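Local coordinates for protein 6-phosphogluconate dehydratase (Shewanella oneidensis, PDB 2GP4) that catalyses the dehydration of 6-phosphogluconate in the Entner-Doudoroff pathway, probably with the help of an iron-sulfur cluster that is missing from this apo form, at residues 169-174 / 194-199; 338-343 / 447-452; 476-481 / 511-516; 554-559 / 585-590. All blocks are in the same frame, centred on the assembly; numbering follows the deposited sequence.

Contact 1. Residues 169-174 / 194-199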
loop_
_atom_site.group_PDB
_atom_site.type_symbol
_atom_site.label_atom_id
_atom_site.label_comp_id
_atom_site.label_asym_id
_atom_site.label_seq_id
_atom_site.Cartn_x
_atom_site.Cartn_y
_atom_site.Cartn_z
ATOM N N LEU A 169 14.915 14.854 -6.831
ATOM C CA LEU A 169 13.577 15.172 -6.352
ATOM C C LEU A 169 12.538 14.387 -7.149
ATOM O O LEU A 169 12.628 14.281 -8.373
ATOM C CB LEU A 169 13.315 16.676 -6.442
ATOM C CG LEU A 169 14.159 17.578 -5.534
ATOM C CD1 LEU A 169 13.972 19.048 -5.902
ATOM C CD2 LEU A 169 13.829 17.356 -4.069
ATOM N N LEU A 170 11.558 13.830 -6.447
ATOM C CA LEU A 170 10.551 12.985 -7.075
ATOM C C LEU A 170 9.156 13.593 -6.931
ATOM O O LEU A 170 8.697 13.851 -5.819
ATOM C CB LEU A 170 10.605 11.565 -6.491
ATOM C CG LEU A 170 11.978 10.877 -6.407
ATOM C CD1 LEU A 170 11.892 9.523 -5.721
ATOM C CD2 LEU A 170 12.620 10.730 -7.784
ATOM N N LEU A 171 8.497 13.828 -8.066
ATOM C CA LEU A 171 7.181 14.466 -8.100
ATOM C C LEU A 171 6.095 13.456 -8.483
ATOM O O LEU A 171 5.817 13.255 -9.670
ATOM C CB LEU A 171 7.177 15.647 -9.088
ATOM C CG LEU A 171 8.355 16.625 -9.189
ATOM C CD1 LEU A 171 8.082 17.666 -10.269
ATOM C CD2 LEU A 171 8.672 17.312 -7.868
ATOM N N GLY A 172 5.478 12.828 -7.486
ATOM C CA GLY A 172 4.537 11.742 -7.749
ATOM C C GLY A 172 3.240 11.767 -6.964
ATOM O O GLY A 172 3.202 12.202 -5.810
ATOM N N ILE A 173 2.182 11.264 -7.599
ATOM C CA ILE A 173 0.827 11.305 -7.055
ATOM C C ILE A 173 0.656 10.340 -5.884
ATOM O O ILE A 173 0.871 10.724 -4.737
ATOM C CB ILE A 173 -0.252 11.069 -8.165
ATOM C CG1 ILE A 173 -0.163 12.143 -9.262
ATOM C CG2 ILE A 173 -1.674 11.023 -7.567
ATOM C CD1 ILE A 173 0.797 11.819 -10.401
ATOM N N CYS A 174 0.287 9.094 -6.179
ATOM C CA CYS A 174 -0.034 8.108 -5.151
ATOM C C CYS A 174 -0.361 6.740 -5.768
ATOM O O CYS A 174 -0.435 6.612 -6.994
ATOM C CB CYS A 174 -1.212 8.602 -4.298
ATOM S SG CYS A 174 -1.599 7.563 -2.863
ATOM N N LEU A 194 14.269 13.333 -1.949
ATOM C CA LEU A 194 13.036 13.686 -1.265
ATOM C C LEU A 194 11.875 13.596 -2.233
ATOM O O LEU A 194 11.999 13.993 -3.397
ATOM C CB LEU A 194 13.105 15.113 -0.714
ATOM C CG LEU A 194 13.719 15.349 0.665
ATOM C CD1 LEU A 194 15.241 15.263 0.640
ATOM C CD2 LEU A 194 13.275 16.703 1.180
ATOM N N PHE A 195 10.756 13.066 -1.747
ATOM C CA PHE A 195 9.496 13.141 -2.468
ATOM C C PHE A 195 8.874 14.521 -2.244
ATOM O O PHE A 195 8.882 15.041 -1.124
ATOM C CB PHE A 195 8.544 12.033 -2.015
ATOM C CG PHE A 195 8.826 10.689 -2.641
ATOM C CD1 PHE A 195 9.815 9.856 -2.124
ATOM C CD2 PHE A 195 8.092 10.253 -3.746
ATOM C CE1 PHE A 195 10.071 8.612 -2.698
ATOM C CE2 PHE A 195 8.341 9.008 -4.324
ATOM C CZ PHE A 195 9.332 8.188 -3.800
ATOM N N VAL A 196 8.360 15.113 -3.319
ATOM C CA VAL A 196 7.758 16.438 -3.274
ATOM C C VAL A 196 6.285 16.334 -3.691
ATOM O O VAL A 196 5.975 16.267 -4.882
ATOM C CB VAL A 196 8.519 17.445 -4.175
ATOM C CG1 VAL A 196 7.971 18.850 -3.999
ATOM C CG2 VAL A 196 10.010 17.431 -3.872
ATOM N N PRO A 197 5.371 16.303 -2.706
ATOM C CA PRO A 197 3.953 16.100 -3.000
ATOM C C PRO A 197 3.269 17.352 -3.540
ATOM O O PRO A 197 3.696 18.476 -3.250
ATOM C CB PRO A 197 3.370 15.730 -1.640
ATOM C CG PRO A 197 4.243 16.432 -0.665
ATOM C CD PRO A 197 5.619 16.443 -1.258
ATOM N N ALA A 198 2.212 17.147 -4.320
ATOM C CA ALA A 198 1.422 18.247 -4.870
ATOM C C ALA A 198 0.322 18.678 -3.899
ATOM O O ALA A 198 -0.046 19.854 -3.843
ATOM C CB ALA A 198 0.823 17.846 -6.204
ATOM N N GLY A 199 -0.189 17.713 -3.139
ATOM C CA GLY A 199 -1.315 17.934 -2.242
ATOM C C GLY A 199 -2.548 17.177 -2.699
ATOM O O GLY A 199 -2.487 16.412 -3.666
#

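Contact 2. Residues 338-343 / 447-452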
loop_
_atom_site.group_PDB
_atom_site.type_symbol
_atom_site.label_atom_id
_atom_site.label_comp_id
_atom_site.label_asym_id
_atom_site.label_seq_id
_atom_site.Cartn_x
_atom_site.Cartn_y
_atom_site.Cartn_z
ATOM N N VAL A 338 10.131 -8.928 3.468
ATOM C CA VAL A 338 8.928 -8.908 4.308
ATOM C C VAL A 338 7.863 -9.846 3.723
ATOM O O VAL A 338 7.630 -9.846 2.512
ATOM C CB VAL A 338 8.338 -7.466 4.415
ATOM C CG1 VAL A 338 7.002 -7.459 5.157
ATOM C CG2 VAL A 338 9.319 -6.511 5.089
ATOM N N ASN A 339 7.220 -10.648 4.571
ATOM C CA ASN A 339 6.154 -11.543 4.103
ATOM C C ASN A 339 4.802 -11.320 4.809
ATOM O O ASN A 339 4.677 -10.431 5.647
ATOM C CB ASN A 339 6.603 -13.020 4.139
ATOM C CG ASN A 339 6.976 -13.511 5.543
ATOM O OD1 ASN A 339 7.779 -14.441 5.688
ATOM N ND2 ASN A 339 6.394 -12.904 6.575
ATOM N N TRP A 340 3.803 -12.131 4.468
ATOM C CA TRP A 340 2.469 -12.013 5.065
ATOM C C TRP A 340 2.409 -12.339 6.552
ATOM O O TRP A 340 1.524 -11.860 7.249
ATOM C CB TRP A 340 1.424 -12.829 4.291
ATOM C CG TRP A 340 1.084 -12.244 2.954
ATOM C CD1 TRP A 340 1.293 -10.952 2.541
ATOM C CD2 TRP A 340 0.448 -12.914 1.861
ATOM N NE1 TRP A 340 0.838 -10.784 1.258
ATOM C CE2 TRP A 340 0.311 -11.967 0.814
ATOM C CE3 TRP A 340 -0.012 -14.223 1.657
ATOM C CZ2 TRP A 340 -0.262 -12.290 -0.416
ATOM C CZ3 TRP A 340 -0.584 -14.543 0.435
ATOM C CH2 TRP A 340 -0.705 -13.578 -0.587
ATOM N N ASP A 341 3.346 -13.147 7.037
ATOM C CA ASP A 341 3.446 -13.408 8.476
ATOM C C ASP A 341 3.773 -12.116 9.227
ATOM O O ASP A 341 3.299 -11.908 10.345
ATOM C CB ASP A 341 4.511 -14.455 8.777
ATOM C CG ASP A 341 4.274 -15.762 8.052
ATOM O OD1 ASP A 341 4.927 -15.986 7.014
ATOM O OD2 ASP A 341 3.453 -16.572 8.524
ATOM N N ASP A 342 4.587 -11.253 8.613
ATOM C CA ASP A 342 4.885 -9.947 9.191
ATOM C C ASP A 342 3.622 -9.101 9.300
ATOM O O ASP A 342 3.347 -8.546 10.353
ATOM C CB ASP A 342 5.946 -9.200 8.379
ATOM C CG ASP A 342 7.224 -10.008 8.185
ATOM O OD1 ASP A 342 7.604 -10.795 9.084
ATOM O OD2 ASP A 342 7.853 -9.844 7.119
ATOM N N PHE A 343 2.853 -9.025 8.212
ATOM C CA PHE A 343 1.652 -8.187 8.161
ATOM C C PHE A 343 0.600 -8.644 9.167
ATOM O O PHE A 343 0.053 -7.833 9.919
ATOM C CB PHE A 343 1.055 -8.170 6.749
ATOM C CG PHE A 343 1.754 -7.233 5.804
ATOM C CD1 PHE A 343 1.370 -5.898 5.715
ATOM C CD2 PHE A 343 2.787 -7.686 4.995
ATOM C CE1 PHE A 343 2.012 -5.029 4.844
ATOM C CE2 PHE A 343 3.430 -6.823 4.116
ATOM C CZ PHE A 343 3.043 -5.494 4.042
ATOM N N LEU A 447 -5.044 -25.044 -0.131
ATOM C CA LEU A 447 -5.245 -24.112 -1.248
ATOM C C LEU A 447 -4.074 -23.140 -1.440
ATOM O O LEU A 447 -3.890 -22.580 -2.530
ATOM C CB LEU A 447 -6.554 -23.336 -1.080
ATOM C CG LEU A 447 -7.853 -24.082 -1.426
ATOM C CD1 LEU A 447 -9.052 -23.451 -0.754
ATOM C CD2 LEU A 447 -8.064 -24.137 -2.930
ATOM N N GLY A 448 -3.292 -22.938 -0.380
ATOM C CA GLY A 448 -2.105 -22.088 -0.443
ATOM C C GLY A 448 -2.087 -20.988 0.602
ATOM O O GLY A 448 -2.317 -21.236 1.784
ATOM N N ARG A 449 -1.800 -19.769 0.161
ATOM C CA ARG A 449 -1.712 -18.620 1.055
ATOM C C ARG A 449 -2.495 -17.451 0.469
ATOM O O ARG A 449 -2.396 -17.164 -0.726
ATOM C CB ARG A 449 -0.248 -18.224 1.285
ATOM C CG ARG A 449 0.605 -19.305 1.971
ATOM C CD ARG A 449 2.120 -19.000 1.913
ATOM N NE ARG A 449 2.463 -17.755 2.607
ATOM C CZ ARG A 449 2.673 -17.651 3.917
ATOM N NH1 ARG A 449 2.577 -18.719 4.704
ATOM N NH2 ARG A 449 2.973 -16.474 4.450
ATOM N N ALA A 450 -3.282 -16.789 1.313
ATOM C CA ALA A 450 -4.006 -15.583 0.918
ATOM C C ALA A 450 -4.074 -14.597 2.084
ATOM O O ALA A 450 -3.616 -14.888 3.182
ATOM C CB ALA A 450 -5.407 -15.945 0.432
ATOM N N VAL A 451 -4.636 -13.422 1.841
ATOM C CA VAL A 451 -4.907 -12.477 2.920
ATOM C C VAL A 451 -6.398 -12.142 2.963
ATOM O O VAL A 451 -7.116 -12.331 1.979
ATOM C CB VAL A 451 -4.033 -11.188 2.832
ATOM C CG1 VAL A 451 -2.550 -11.523 3.012
ATOM C CG2 VAL A 451 -4.260 -10.448 1.527
ATOM N N ILE A 452 -6.851 -11.667 4.120
ATOM C CA ILE A 452 -8.238 -11.269 4.326
ATOM C C ILE A 452 -8.300 -10.039 5.233
ATOM O O ILE A 452 -7.564 -9.959 6.225
ATOM C CB ILE A 452 -9.107 -12.447 4.909
ATOM C CG1 ILE A 452 -10.588 -12.052 5.010
ATOM C CG2 ILE A 452 -8.567 -12.928 6.265
ATOM C CD1 ILE A 452 -11.550 -13.232 5.116
HETATM O O HOH W 1 3.227 -19.132 7.768
#

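Contact 3. Residues 476-481 / 511-516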
loop_
_atom_site.group_PDB
_atom_site.type_symbol
_atom_site.label_atom_id
_atom_site.label_comp_id
_atom_site.label_asym_id
_atom_site.label_seq_id
_atom_site.Cartn_x
_atom_site.Cartn_y
_atom_site.Cartn_z
ATOM N N LYS A 476 -18.977 -12.974 -15.497
ATOM C CA LYS A 476 -19.835 -14.162 -15.511
ATOM C C LYS A 476 -20.744 -14.272 -14.282
ATOM O O LYS A 476 -21.669 -15.094 -14.261
ATOM C CB LYS A 476 -18.979 -15.426 -15.609
ATOM C CG LYS A 476 -18.403 -15.701 -16.980
ATOM C CD LYS A 476 -17.576 -16.970 -16.957
ATOM C CE LYS A 476 -17.275 -17.467 -18.362
ATOM N NZ LYS A 476 -16.171 -16.717 -19.004
ATOM N N LEU A 477 -20.482 -13.442 -13.271
ATOM C CA LEU A 477 -21.159 -13.534 -11.981
ATOM C C LEU A 477 -22.630 -13.114 -12.020
ATOM O O LEU A 477 -23.472 -13.743 -11.374
ATOM C CB LEU A 477 -20.407 -12.722 -10.916
ATOM C CG LEU A 477 -20.909 -12.874 -9.473
ATOM C CD1 LEU A 477 -20.565 -14.261 -8.933
ATOM C CD2 LEU A 477 -20.356 -11.778 -8.568
ATOM N N ASP A 478 -22.926 -12.051 -12.764
ATOM C CA ASP A 478 -24.273 -11.471 -12.807
ATOM C C ASP A 478 -25.340 -12.434 -13.359
ATOM O O ASP A 478 -26.443 -12.523 -12.815
ATOM C CB ASP A 478 -24.269 -10.156 -13.597
ATOM C CG ASP A 478 -25.569 -9.376 -13.447
ATOM O OD1 ASP A 478 -25.981 -9.102 -12.291
ATOM O OD2 ASP A 478 -26.174 -9.031 -14.489
ATOM N N ALA A 479 -25.003 -13.153 -14.427
ATOM C CA ALA A 479 -25.923 -14.119 -15.033
ATOM C C ALA A 479 -26.235 -15.282 -14.081
ATOM O O ALA A 479 -27.356 -15.805 -14.055
ATOM C CB ALA A 479 -25.356 -14.638 -16.344
ATOM N N LEU A 480 -25.226 -15.667 -13.306
ATOM C CA LEU A 480 -25.325 -16.727 -12.317
ATOM C C LEU A 480 -26.219 -16.263 -11.170
ATOM O O LEU A 480 -27.060 -17.021 -10.676
ATOM C CB LEU A 480 -23.918 -17.052 -11.813
ATOM C CG LEU A 480 -23.455 -18.453 -11.406
ATOM C CD1 LEU A 480 -23.988 -19.557 -12.308
ATOM C CD2 LEU A 480 -21.934 -18.455 -11.411
ATOM N N PHE A 481 -26.034 -15.004 -10.770
ATOM C CA PHE A 481 -26.831 -14.355 -9.732
ATOM C C PHE A 481 -28.305 -14.233 -10.140
ATOM O O PHE A 481 -29.204 -14.475 -9.332
ATOM C CB PHE A 481 -26.238 -12.973 -9.440
ATOM C CG PHE A 481 -27.030 -12.154 -8.459
ATOM C CD1 PHE A 481 -28.051 -11.316 -8.895
ATOM C CD2 PHE A 481 -26.739 -12.198 -7.104
ATOM C CE1 PHE A 481 -28.787 -10.548 -7.993
ATOM C CE2 PHE A 481 -27.464 -11.430 -6.193
ATOM C CZ PHE A 481 -28.491 -10.604 -6.639
ATOM N N THR A 511 -18.064 -7.547 -4.819
ATOM C CA THR A 511 -18.545 -7.261 -3.458
ATOM C C THR A 511 -20.031 -6.867 -3.320
ATOM O O THR A 511 -20.673 -7.280 -2.350
ATOM C CB THR A 511 -17.653 -6.216 -2.734
ATOM O OG1 THR A 511 -17.637 -4.997 -3.484
ATOM C CG2 THR A 511 -16.221 -6.735 -2.578
ATOM N N PRO A 512 -20.578 -6.062 -4.263
ATOM C CA PRO A 512 -21.961 -5.599 -4.088
ATOM C C PRO A 512 -23.001 -6.723 -4.059
ATOM O O PRO A 512 -23.860 -6.739 -3.177
ATOM C CB PRO A 512 -22.198 -4.696 -5.312
ATOM C CG PRO A 512 -20.831 -4.336 -5.804
ATOM C CD PRO A 512 -19.982 -5.525 -5.503
ATOM N N LEU A 513 -22.924 -7.644 -5.015
ATOM C CA LEU A 513 -23.897 -8.732 -5.114
ATOM C C LEU A 513 -23.771 -9.709 -3.946
ATOM O O LEU A 513 -24.776 -10.112 -3.351
ATOM C CB LEU A 513 -23.777 -9.467 -6.458
ATOM C CG LEU A 513 -23.915 -8.670 -7.771
ATOM C CD1 LEU A 513 -24.062 -9.619 -8.962
ATOM C CD2 LEU A 513 -25.070 -7.669 -7.741
ATOM N N LEU A 514 -22.534 -10.066 -3.607
ATOM C CA LEU A 514 -22.276 -10.978 -2.497
ATOM C C LEU A 514 -22.700 -10.407 -1.154
ATOM O O LEU A 514 -23.168 -11.147 -0.283
ATOM C CB LEU A 514 -20.813 -11.410 -2.485
ATOM C CG LEU A 514 -20.694 -12.679 -3.332
ATOM C CD1 LEU A 514 -19.756 -12.497 -4.513
ATOM C CD2 LEU A 514 -20.321 -13.884 -2.472
ATOM N N GLY A 515 -22.545 -9.090 -1.003
ATOM C CA GLY A 515 -23.060 -8.362 0.159
ATOM C C GLY A 515 -24.567 -8.490 0.289
ATOM O O GLY A 515 -25.080 -8.715 1.385
ATOM N N SER A 516 -25.277 -8.359 -0.832
ATOM C CA SER A 516 -26.734 -8.523 -0.841
ATOM C C SER A 516 -27.151 -9.972 -0.548
ATOM O O SER A 516 -28.203 -10.207 0.039
ATOM C CB SER A 516 -27.354 -8.022 -2.156
ATOM O OG SER A 516 -27.141 -8.919 -3.233
#

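Contact 4. Residues 554-559 / 585-590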
loop_
_atom_site.group_PDB
_atom_site.type_symbol
_atom_site.label_atom_id
_atom_site.label_comp_id
_atom_site.label_asym_id
_atom_site.label_seq_id
_atom_site.Cartn_x
_atom_site.Cartn_y
_atom_site.Cartn_z
ATOM N N LEU A 554 -3.968 -24.853 -6.444
ATOM C CA LEU A 554 -5.113 -25.718 -6.195
ATOM C C LEU A 554 -6.461 -25.077 -6.554
ATOM O O LEU A 554 -7.446 -25.780 -6.785
ATOM C CB LEU A 554 -5.102 -26.203 -4.738
ATOM C CG LEU A 554 -5.757 -27.559 -4.457
ATOM C CD1 LEU A 554 -5.006 -28.687 -5.174
ATOM C CD2 LEU A 554 -5.844 -27.832 -2.961
ATOM N N ILE A 555 -6.498 -23.748 -6.612
ATOM C CA ILE A 555 -7.690 -23.020 -7.076
ATOM C C ILE A 555 -8.130 -23.432 -8.497
ATOM O O ILE A 555 -9.318 -23.392 -8.817
ATOM C CB ILE A 555 -7.494 -21.478 -6.985
ATOM C CG1 ILE A 555 -8.786 -20.745 -7.367
ATOM C CG2 ILE A 555 -6.305 -21.029 -7.834
ATOM C CD1 ILE A 555 -8.747 -19.246 -7.188
ATOM N N ALA A 556 -7.171 -23.834 -9.329
ATOM C CA ALA A 556 -7.441 -24.239 -10.710
ATOM C C ALA A 556 -8.198 -25.565 -10.810
ATOM O O ALA A 556 -8.888 -25.815 -11.799
ATOM C CB ALA A 556 -6.135 -24.310 -11.515
ATOM N N LYS A 557 -8.070 -26.404 -9.786
ATOM C CA LYS A 557 -8.723 -27.719 -9.768
ATOM C C LYS A 557 -10.092 -27.730 -9.086
ATOM O O LYS A 557 -10.858 -28.691 -9.246
ATOM C CB LYS A 557 -7.807 -28.774 -9.143
ATOM C CG LYS A 557 -6.713 -29.265 -10.088
ATOM C CD LYS A 557 -5.910 -30.397 -9.477
ATOM C CE LYS A 557 -4.835 -30.880 -10.440
ATOM N NZ LYS A 557 -4.126 -32.073 -9.902
ATOM N N VAL A 558 -10.393 -26.668 -8.335
ATOM C CA VAL A 558 -11.677 -26.537 -7.637
ATOM C C VAL A 558 -12.837 -26.709 -8.624
ATOM O O VAL A 558 -12.812 -26.154 -9.723
ATOM C CB VAL A 558 -11.803 -25.176 -6.906
ATOM C CG1 VAL A 558 -13.100 -25.111 -6.100
ATOM C CG2 VAL A 558 -10.619 -24.936 -5.989
ATOM N N GLN A 559 -13.833 -27.497 -8.235
ATOM C CA GLN A 559 -15.012 -27.730 -9.064
ATOM C C GLN A 559 -16.246 -27.260 -8.315
ATOM O O GLN A 559 -16.226 -27.169 -7.090
ATOM C CB GLN A 559 -15.138 -29.220 -9.419
ATOM C CG GLN A 559 -14.029 -29.742 -10.329
ATOM C CD GLN A 559 -14.124 -31.239 -10.631
ATOM O OE1 GLN A 559 -15.087 -31.917 -10.251
ATOM N NE2 GLN A 559 -13.117 -31.757 -11.330
ATOM N N ARG A 585 -8.184 -35.219 -11.024
ATOM C CA ARG A 585 -8.698 -34.014 -11.682
ATOM C C ARG A 585 -7.700 -33.341 -12.623
ATOM O O ARG A 585 -6.509 -33.230 -12.316
ATOM C CB ARG A 585 -9.182 -32.998 -10.642
ATOM C CG ARG A 585 -10.430 -33.419 -9.893
ATOM C CD ARG A 585 -10.815 -32.392 -8.848
ATOM N NE ARG A 585 -11.963 -32.830 -8.055
ATOM C CZ ARG A 585 -12.680 -32.037 -7.260
ATOM N NH1 ARG A 585 -12.379 -30.749 -7.144
ATOM N NH2 ARG A 585 -13.703 -32.530 -6.583
ATOM N N THR A 586 -8.202 -32.897 -13.770
ATOM C CA THR A 586 -7.453 -32.020 -14.657
ATOM C C THR A 586 -8.041 -30.619 -14.540
ATOM O O THR A 586 -9.256 -30.435 -14.647
ATOM C CB THR A 586 -7.503 -32.504 -16.128
ATOM O OG1 THR A 586 -6.957 -33.826 -16.213
ATOM C CG2 THR A 586 -6.699 -31.584 -17.045
ATOM N N ALA A 587 -7.176 -29.640 -14.300
ATOM C CA ALA A 587 -7.596 -28.246 -14.252
ATOM C C ALA A 587 -8.170 -27.865 -15.607
ATOM O O ALA A 587 -7.599 -28.215 -16.639
ATOM C CB ALA A 587 -6.414 -27.348 -13.899
ATOM N N THR A 588 -9.306 -27.171 -15.604
ATOM C CA THR A 588 -9.880 -26.659 -16.845
ATOM C C THR A 588 -8.985 -25.571 -17.440
ATOM O O THR A 588 -8.326 -24.820 -16.715
ATOM C CB THR A 588 -11.317 -26.115 -16.657
ATOM O OG1 THR A 588 -11.334 -25.127 -15.617
ATOM C CG2 THR A 588 -12.281 -27.245 -16.306
ATOM N N GLU A 589 -8.960 -25.503 -18.768
ATOM C CA GLU A 589 -8.132 -24.540 -19.477
ATOM C C GLU A 589 -8.811 -23.176 -19.458
ATOM O O GLU A 589 -9.937 -23.024 -19.945
ATOM C CB GLU A 589 -7.902 -25.013 -20.912
ATOM C CG GLU A 589 -6.755 -24.332 -21.645
ATOM C CD GLU A 589 -6.612 -24.818 -23.084
ATOM O OE1 GLU A 589 -5.507 -24.670 -23.656
ATOM O OE2 GLU A 589 -7.601 -25.347 -23.647
ATOM N N ILE A 590 -8.130 -22.194 -18.874
ATOM C CA ILE A 590 -8.637 -20.827 -18.855
ATOM C C ILE A 590 -8.239 -20.098 -20.142
ATOM O O ILE A 590 -7.056 -20.037 -20.492
ATOM C CB ILE A 590 -8.170 -20.044 -17.600
ATOM C CG1 ILE A 590 -8.634 -20.759 -16.327
ATOM C CG2 ILE A 590 -8.700 -18.607 -17.636
ATOM C CD1 ILE A 590 -8.017 -20.241 -15.057
HETATM O O HOH W 2 -8.612 -23.691 -14.217
#

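Contact 1. Residues 169-174 / 194-199
Within a beta-alpha-beta unit of the N-terminal part of the protein, L169 and L170 run parallel to L194 and F195, and L170 supplies both backbone bonds of the pairing. Its N donates to L194 O at 3.1 Å, while its O accepts from V196 N at 2.8 Å in a nearly straight bond (171° at the hydrogen). L170 thus straddles F195, as the register of a parallel sheet requires. On the face that carries these two residues, L170 CD1 sits over the F195 ring in a CH-pi contact, 3.8 Å from the ring centroid and displaced toward CZ and CE1. With CG anti to the carbonyl carbon (chi1 -49°), the leucine leans across to the ring, and its CB lies near CD2 of the same phenyl group. The connection between the strands explains what closes this face: helix 179-186 crosses over it, setting A185 against L170 and L181 and L182 against F195. The opposite face is aliphatic. There L169 CD2 reaches V196 CG2 at 3.8 Å and also approaches L194 CB at 4.1 Å, with V285 of helix 272-287 against both leucines. Just past the last paired residues, L171 and V196 lie side by side, L171 CD2 resting on V196 CB at 3.7 Å. Strand 167-171 is central in its three-stranded sheet, and its other edge bonds antiparallel to strand 120-124.

Contact 2. Residues 338-343 / 447-452
The terminal nitrogen R449 NH2 is held by two carboxylates, D341 across this contact and E615 from a loop nearby. Its bond to D341 OD1 is a long salt bridge of 3.3 Å, bent at the hydrogen (140°) and arriving from above the carboxylate plane. A water ties the other ends of the pair together: it donates to D341 OD2 at 2.7 Å and accepts from R449 NH1 at 3.2 Å. The arginine chain is bent at chi3 (62°), which turns the guanidinium back toward the helix start. E615 is the stronger partner of R449, and its OE2 also accepts the backbone N-H of W340, joining the first turn of the helix to the same charged cluster. Beside this polar edge lies the indole of W340. V451 CG1 sits squarely over its five-membered ring, 3.5 Å from the centroid and 12° off the normal, a textbook CH-pi contact. At the rim, CZ3 of W340 meets R449 O at 3.4 Å, in the plane of the ring, and packs on R449 CB at 3.8 Å. At the helix start N339 N, at the N-cap position, donates to D342 OD2 at 2.7 Å, the bond that forms one half of a capping box, and D342 is further paired with R31 and R35 of helix 23-51. Helix 340-347 therefore lies with helix 23-51 alongside its first turn and with W340 pressed against strand 448-453 and its antiparallel neighbours, touching L442 of strand 440-445 and H544 of strand 541-546.

Contact 3. Residues 476-481 / 511-516
Helices 477-481 and 511-516 run in nearly the same direction, their axes 22° apart and 11.2 Å from each other at closest, a spacing filled mainly by side chains. L513 is the central side chain of the interface. Its CD1 lies over one face of the F481 ring, 3.9 Å from CG, while the same methyl also meets L477 CD2 at 4.3 Å and D478 OD1 at 3.9 Å; the carboxylate of D478 is paired with K482. F481 holds CG anti to its own N (chi1 176°), which sends the phenyl across the gap until CE2 comes 3.9 Å from S516 OG. That hydroxyl is already engaged, donating to L513 O at 2.7 Å one turn back in its own helix. Replacing F481 by an alanine would remove the ring, and L513 CD1 would probably be left without the surface it rests on, opening a gap between the helices. Deeper in, L477 CD2 and L514 CD1 approach at 4.2 Å, their chains crossing at about a right angle, and both leucines also rest on V492 of strand 490-494. This is the layout of successive beta-alpha-beta crossovers, in which the helices linking parallel strands 463-471, 490-494 and 524-528 pack side by side on one face of the sheet.

Contact 4. Residues 554-559 / 585-590
R585 is stretched out from CG to NE (chi2 178°, chi3 -176°), and Q559 is likewise extended beyond its CG, which lays the guanidinium and the amide flat on each other. Their planes are only 9° apart, with Q559 CD 3.6 Å above the guanidinium plane of R585 and toward its rim, while Q559 NE2 reaches along to R585 CD at 3.4 Å. At the edge of the guanidinium, R585 NH1 gives a weak hydrogen bond of 3.3 Å to K557 O. The stronger partners are acidic: D562 pairs with NH1 and also takes the backbone N-H of Q559, and E581 pairs with NH2. A leucine in place of R585 would probably leave D562 and E581 without their cationic mate and deprive the Q559 amide of the flat group it stacks on. The extended K557 chain runs past R585, its CE 3.4 Å from R585 O, to a hydrogen bond between NZ and L582 O. Further along, A556 CB and A587 CB touch at 3.9 Å, and one water donates to both A556 O and T588 O (2.8 Å to the latter). The arrangement is that of two loops docked on each other, one starting with a helix-like turn at 554-557 and leading into strand 563-567 of the large mixed sheet, the other leaving helix 579-584.

In the fold
Contacts 1 and 2 are buried and lie on opposite sides of the chain's centre, about 30 Å apart between centres; contacts 3 and 4 are further out and only partly buried. Contact 1 belongs to the small sheet, whereas contacts 2 and 3 rest on the large mixed one, at an antiparallel end and over its parallel middle. Contact 2 is also the one that joins the N-terminal and C-terminal regions of the dehydratase. Chemistry follows place: main-chain pairing within a sheet, a mixed aromatic and charged seam between regions, purely van der Waals contact between helices, and an amide stacked on a guanidinium, with one weak hydrogen bond, between loops. Contacts 2 and 4 meet directly where L447 packs against L554, I555 and V558.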